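Local coordinates for extracellular solute-binding protein, family 1 (Bifidobacterium longum subsp. infantis ATCC 15697, PDB 3QUF), which probably captures a solute, perhaps a sugar, outside the cell and delivers it to an ABC-type importer, as other family 1 solute-binding proteins do, at residues Q69-L74 against N88-N93; F34-K39 against V61-D66. One frame throughout, in Å; residues are numbered along the deposited sequence.

Contact 1 of 2, residues Q69-L74 against N88-N93; sequences QYISTL and NLTMDN
Asn93 lies against Ile71 and Leu74 of helix segment 69-74 through CB, CG and the amide nitrogen. Its CB lies 3.6 Å from CG2 of Ile71, the closest carbon pair between the two residues, and the two side chains run alongside each other, head to tail. CG sits between the backbone N and the carbonyl carbon (chi1 78°), a turn that folds the amide back over its own segment. There Asn93 OD1 accepts from Thr90 N at 2.7 Å, while Thr90 OG1 closes an ST turn and ST motif on the backbone N atoms of Asp92 and Asn93. Asn93 ND2, at the other corner of the amide, lies 3.5 Å from Leu74 CD2, gives a weak bond to Asn88 O, and donates to a water that in turn donates to Ile71 O. At the strand end of the contact, Asn88 N donates to Tyr70 OH at 2.9 Å (157° at the hydrogen), and Asn88 O lies at the edge of the Tyr70 ring, in its plane. The Tyr70 hydroxyl is also hydrogen-bonded to Tyr35 O. Helix 67-79 thus packs against the C-terminal end of strand 86-89 and the loop leading to helix 94-100, with strand 30-36 beside it and strand 295-305 bordering the loop.

Contact 2 of 2, residues F34-K39 against V61-D66; sequences FYSYFK and VQYGQD
Phe34 pairs with Val61 in the parallel pairing of strands 30-36 and 57-63, the two strands of a beta-alpha-beta unit whose connecting helix is 40-53. The axes of 34-36 and 61-63 approach to 4.7 Å. Phe34 O accepts from Gln62 N at 2.9 Å, and the ring lies beside Val61, pointing the same way, with Phe34 CD2 4.0 Å from Val61 CG1. This face of the sheet, which also carries Ser36 and Tyr63, is covered by helix 40-53 through Ile43 and Val47.

Tyr35 emerges on the other face with Gln62, whose CB meets the ring at its edge, in plane, 3.8 Å from Tyr35 CD1. With CG anti to the backbone N (chi1 -173°), the ring extends toward Gly64, and its OH shares a water with Tyr63 O. That hydroxyl is also hydrogen-bonded to Thr73, and the ring stacks on Tyr70.

Ser36 uses both backbone polar atoms: its N donates to Gln62 O at 2.7 Å, nearly straight at 174°, and its O accepts from Gly64 N, carrying the pairing one step beyond the strand. Its OG donates to Phe38 O, in the carbonyl plane on a lone pair, which holds the turn after the strand. Phe38 O also lies at the edge of the Tyr63 ring, 3.3 Å from Tyr63 CD1, while Val61 CG1 rests over one face of that ring, toward its rim.

Lys39, just before helix 40-53, sends its chain back across to the second segment. A bend at the last torsion (chi4 59°) brings Lys39 NZ to 3.1 Å from Gln65 O, where it donates from above the carbonyl plane, away from the lone pairs.

Overall arrangement
From the N terminus, the chain runs along strand 30-36, crosses through helix 40-53 and returns on strand 57-63, where contact 2 closes the first loop. It then turns into helix 67-79 and comes back to the same sheet on strand 86-89; contact 1 closes this second loop near the C-terminal end of that strand. The loops follow in series, neither nesting nor crossing, and their contact centres lie 10 Å apart. Strand 30-36 joins them, since it sits between strands 57-63 and 86-89 in the sheet. The two contacts therefore tie together three neighbouring parallel strands and helix 67-79 packed on one face, with helix 40-53 on the other.

Contact 1 of 2, residues Q69-L74 against N88-N93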
# COMPACT_ATOMS: atom_id res chain seq x y z
N GLN A 69 -11.81 1.03 -15.81
CA GLN A 69 -12.15 0.32 -16.98
C GLN A 69 -11.68 -1.11 -16.78
O GLN A 69 -12.34 -2.01 -17.25
CB GLN A 69 -11.55 0.97 -18.22
CG GLN A 69 -11.79 0.21 -19.51
CD GLN A 69 -10.62 -0.71 -19.92
OE1 GLN A 69 -9.65 -0.90 -19.18
NE2 GLN A 69 -10.72 -1.26 -21.12
N TYR A 70 -10.55 -1.30 -16.11
CA TYR A 70 -10.02 -2.67 -15.91
C TYR A 70 -11.03 -3.51 -15.14
O TYR A 70 -11.37 -4.64 -15.57
CB TYR A 70 -8.67 -2.66 -15.17
CG TYR A 70 -8.15 -4.09 -15.02
CD1 TYR A 70 -7.60 -4.74 -16.08
CD2 TYR A 70 -8.25 -4.75 -13.82
CE1 TYR A 70 -7.18 -6.06 -15.97
CE2 TYR A 70 -7.80 -6.08 -13.67
CZ TYR A 70 -7.28 -6.70 -14.76
OH TYR A 70 -6.85 -8.01 -14.69
N ILE A 71 -11.50 -3.01 -14.02
CA ILE A 71 -12.34 -3.86 -13.18
C ILE A 71 -13.68 -4.17 -13.86
O ILE A 71 -14.17 -5.30 -13.78
CB ILE A 71 -12.52 -3.36 -11.76
CG1 ILE A 71 -13.18 -2.03 -11.64
CG2 ILE A 71 -11.15 -3.31 -11.03
CD1 ILE A 71 -13.22 -1.59 -10.18
N SER A 72 -14.27 -3.21 -14.56
CA SER A 72 -15.56 -3.51 -15.18
C SER A 72 -15.39 -4.44 -16.38
O SER A 72 -16.23 -5.32 -16.62
CB SER A 72 -16.33 -2.23 -15.54
OG SER A 72 -15.66 -1.50 -16.55
N THR A 73 -14.32 -4.26 -17.15
CA THR A 73 -14.08 -5.08 -18.33
C THR A 73 -13.68 -6.50 -17.89
O THR A 73 -14.15 -7.48 -18.47
CB THR A 73 -13.04 -4.47 -19.30
OG1 THR A 73 -11.85 -4.18 -18.60
CG2 THR A 73 -13.60 -3.14 -19.90
N LEU A 74 -12.91 -6.60 -16.82
CA LEU A 74 -12.55 -7.93 -16.33
C LEU A 74 -13.81 -8.65 -15.84
O LEU A 74 -14.01 -9.82 -16.13
CB LEU A 74 -11.53 -7.84 -15.21
CG LEU A 74 -11.22 -9.22 -14.58
CD1 LEU A 74 -10.57 -10.14 -15.57
CD2 LEU A 74 -10.33 -9.04 -13.31
N ASN A 88 -5.81 -10.01 -12.80
CA ASN A 88 -5.37 -9.40 -11.56
C ASN A 88 -6.47 -9.11 -10.58
O ASN A 88 -7.55 -8.66 -10.96
CB ASN A 88 -4.63 -8.09 -11.88
CG ASN A 88 -3.30 -8.31 -12.57
OD1 ASN A 88 -3.10 -7.93 -13.72
ND2 ASN A 88 -2.34 -8.98 -11.85
N LEU A 89 -6.17 -9.37 -9.30
CA LEU A 89 -6.99 -8.96 -8.19
C LEU A 89 -6.39 -7.66 -7.68
O LEU A 89 -5.26 -7.63 -7.21
CB LEU A 89 -6.99 -10.01 -7.10
CG LEU A 89 -7.54 -11.39 -7.50
CD1 LEU A 89 -7.42 -12.36 -6.33
CD2 LEU A 89 -8.97 -11.32 -7.97
N THR A 90 -7.14 -6.60 -7.85
CA THR A 90 -6.68 -5.28 -7.47
C THR A 90 -7.32 -4.88 -6.16
O THR A 90 -8.20 -5.57 -5.65
CB THR A 90 -7.01 -4.25 -8.51
OG1 THR A 90 -8.42 -3.90 -8.47
CG2 THR A 90 -6.63 -4.75 -9.93
N MSE A 91 -6.90 -3.73 -5.60
CA MSE A 91 -7.52 -3.30 -4.35
C MSE A 91 -8.97 -2.92 -4.50
O MSE A 91 -9.76 -2.95 -3.52
CB MSE A 91 -6.70 -2.14 -3.72
CG MSE A 91 -5.24 -2.53 -3.40
SE MSE A 91 -5.03 -4.05 -2.19
CE MSE A 91 -4.66 -5.52 -3.49
N ASP A 92 -9.40 -2.65 -5.74
CA ASP A 92 -10.79 -2.30 -5.97
C ASP A 92 -11.70 -3.48 -6.35
O ASP A 92 -12.92 -3.34 -6.25
CB ASP A 92 -10.89 -1.27 -7.09
CG ASP A 92 -10.34 0.08 -6.69
OD1 ASP A 92 -10.45 0.46 -5.50
OD2 ASP A 92 -9.77 0.74 -7.58
N ASN A 93 -11.16 -4.61 -6.82
CA ASN A 93 -12.02 -5.72 -7.21
C ASN A 93 -11.74 -7.02 -6.46
O ASN A 93 -12.41 -8.03 -6.74
CB ASN A 93 -11.96 -5.95 -8.74
CG ASN A 93 -10.68 -6.69 -9.17
OD1 ASN A 93 -9.82 -6.92 -8.35
ND2 ASN A 93 -10.58 -7.09 -10.42
O HOH W 1 -13.18 -7.13 -11.87

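Contact 2 of 2, residues F34-K39 against V61-D66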
# COMPACT_ATOMS: atom_id res chain seq x y z
N PHE A 34 -4.19 -13.58 -20.83
CA PHE A 34 -3.91 -12.80 -19.63
C PHE A 34 -4.52 -11.44 -19.86
O PHE A 34 -4.18 -10.80 -20.86
CB PHE A 34 -2.40 -12.71 -19.44
CG PHE A 34 -1.91 -11.80 -18.31
CD1 PHE A 34 -2.65 -11.49 -17.21
CD2 PHE A 34 -0.62 -11.28 -18.40
CE1 PHE A 34 -2.14 -10.63 -16.21
CE2 PHE A 34 -0.11 -10.43 -17.43
CZ PHE A 34 -0.85 -10.10 -16.36
N TYR A 35 -5.50 -11.07 -19.05
CA TYR A 35 -6.06 -9.72 -19.10
C TYR A 35 -5.38 -8.98 -17.98
O TYR A 35 -5.66 -9.20 -16.80
CB TYR A 35 -7.57 -9.71 -18.94
CG TYR A 35 -8.16 -8.34 -19.16
CD1 TYR A 35 -7.81 -7.59 -20.28
CD2 TYR A 35 -9.05 -7.78 -18.29
CE1 TYR A 35 -8.35 -6.32 -20.51
CE2 TYR A 35 -9.61 -6.51 -18.51
CZ TYR A 35 -9.23 -5.79 -19.61
OH TYR A 35 -9.77 -4.56 -19.90
N SER A 36 -4.44 -8.11 -18.35
CA SER A 36 -3.50 -7.49 -17.41
C SER A 36 -3.88 -6.08 -16.94
O SER A 36 -4.18 -5.20 -17.75
CB SER A 36 -2.13 -7.42 -18.07
OG SER A 36 -1.17 -6.78 -17.25
N TYR A 37 -3.89 -5.89 -15.63
CA TYR A 37 -4.02 -4.54 -15.03
C TYR A 37 -2.80 -3.68 -15.38
O TYR A 37 -2.88 -2.46 -15.51
CB TYR A 37 -4.12 -4.69 -13.55
CG TYR A 37 -4.08 -3.43 -12.75
CD1 TYR A 37 -5.20 -2.64 -12.63
CD2 TYR A 37 -2.90 -3.00 -12.21
CE1 TYR A 37 -5.15 -1.46 -11.88
CE2 TYR A 37 -2.83 -1.84 -11.45
CZ TYR A 37 -3.95 -1.08 -11.32
OH TYR A 37 -3.87 0.09 -10.58
N PHE A 38 -1.67 -4.35 -15.51
CA PHE A 38 -0.38 -3.68 -15.76
C PHE A 38 -0.21 -3.39 -17.22
O PHE A 38 -0.54 -4.21 -18.09
CB PHE A 38 0.73 -4.59 -15.24
CG PHE A 38 0.68 -4.80 -13.77
CD1 PHE A 38 1.09 -3.80 -12.91
CD2 PHE A 38 0.10 -5.95 -13.21
CE1 PHE A 38 1.00 -3.99 -11.54
CE2 PHE A 38 0.02 -6.10 -11.86
CZ PHE A 38 0.46 -5.13 -11.04
N LYS A 39 0.33 -2.21 -17.50
CA LYS A 39 0.64 -1.84 -18.84
C LYS A 39 1.87 -2.59 -19.38
O LYS A 39 2.66 -3.15 -18.62
CB LYS A 39 0.85 -0.34 -18.92
CG LYS A 39 -0.47 0.45 -18.67
CD LYS A 39 -0.34 1.92 -19.07
CE LYS A 39 -1.71 2.49 -19.49
NZ LYS A 39 -2.68 2.36 -18.36
N VAL A 61 -1.95 -11.60 -24.51
CA VAL A 61 -2.09 -10.60 -23.48
C VAL A 61 -2.87 -9.40 -23.96
O VAL A 61 -2.58 -8.88 -25.05
CB VAL A 61 -0.72 -10.14 -22.94
CG1 VAL A 61 -0.87 -9.18 -21.74
CG2 VAL A 61 0.12 -11.32 -22.56
N GLN A 62 -3.87 -9.00 -23.17
CA GLN A 62 -4.56 -7.74 -23.31
C GLN A 62 -4.32 -6.85 -22.11
O GLN A 62 -4.16 -7.30 -20.96
CB GLN A 62 -6.03 -7.96 -23.59
CG GLN A 62 -6.22 -8.83 -24.84
CD GLN A 62 -7.49 -8.52 -25.64
OE1 GLN A 62 -8.58 -8.95 -25.27
NE2 GLN A 62 -7.34 -7.79 -26.76
N TYR A 63 -4.27 -5.55 -22.36
CA TYR A 63 -3.81 -4.60 -21.34
C TYR A 63 -4.98 -3.67 -20.97
O TYR A 63 -5.73 -3.20 -21.86
CB TYR A 63 -2.56 -3.86 -21.84
CG TYR A 63 -1.35 -4.75 -22.20
CD1 TYR A 63 -0.40 -5.05 -21.27
CD2 TYR A 63 -1.13 -5.27 -23.51
CE1 TYR A 63 0.72 -5.86 -21.55
CE2 TYR A 63 0.01 -6.10 -23.79
CZ TYR A 63 0.92 -6.38 -22.79
OH TYR A 63 2.07 -7.18 -22.99
N GLY A 64 -5.22 -3.45 -19.67
CA GLY A 64 -6.24 -2.52 -19.21
C GLY A 64 -5.83 -1.11 -19.60
O GLY A 64 -4.62 -0.80 -19.71
N GLN A 65 -6.84 -0.26 -19.84
CA GLN A 65 -6.64 1.15 -20.22
C GLN A 65 -6.48 2.03 -18.99
O GLN A 65 -5.64 2.91 -18.97
CB GLN A 65 -7.78 1.63 -21.14
CG GLN A 65 -7.80 0.93 -22.52
CD GLN A 65 -8.99 1.29 -23.43
OE1 GLN A 65 -10.04 1.75 -22.96
NE2 GLN A 65 -8.83 1.07 -24.74
N ASP A 66 -7.26 1.75 -17.95
CA ASP A 66 -7.16 2.46 -16.68
C ASP A 66 -7.92 1.61 -15.67
O ASP A 66 -8.71 0.75 -16.10
CB ASP A 66 -7.72 3.90 -16.77
CG ASP A 66 -9.20 3.95 -17.17
OD1 ASP A 66 -10.06 3.55 -16.34
OD2 ASP A 66 -9.50 4.40 -18.30
O HOH W 2 -9.01 -3.29 -22.07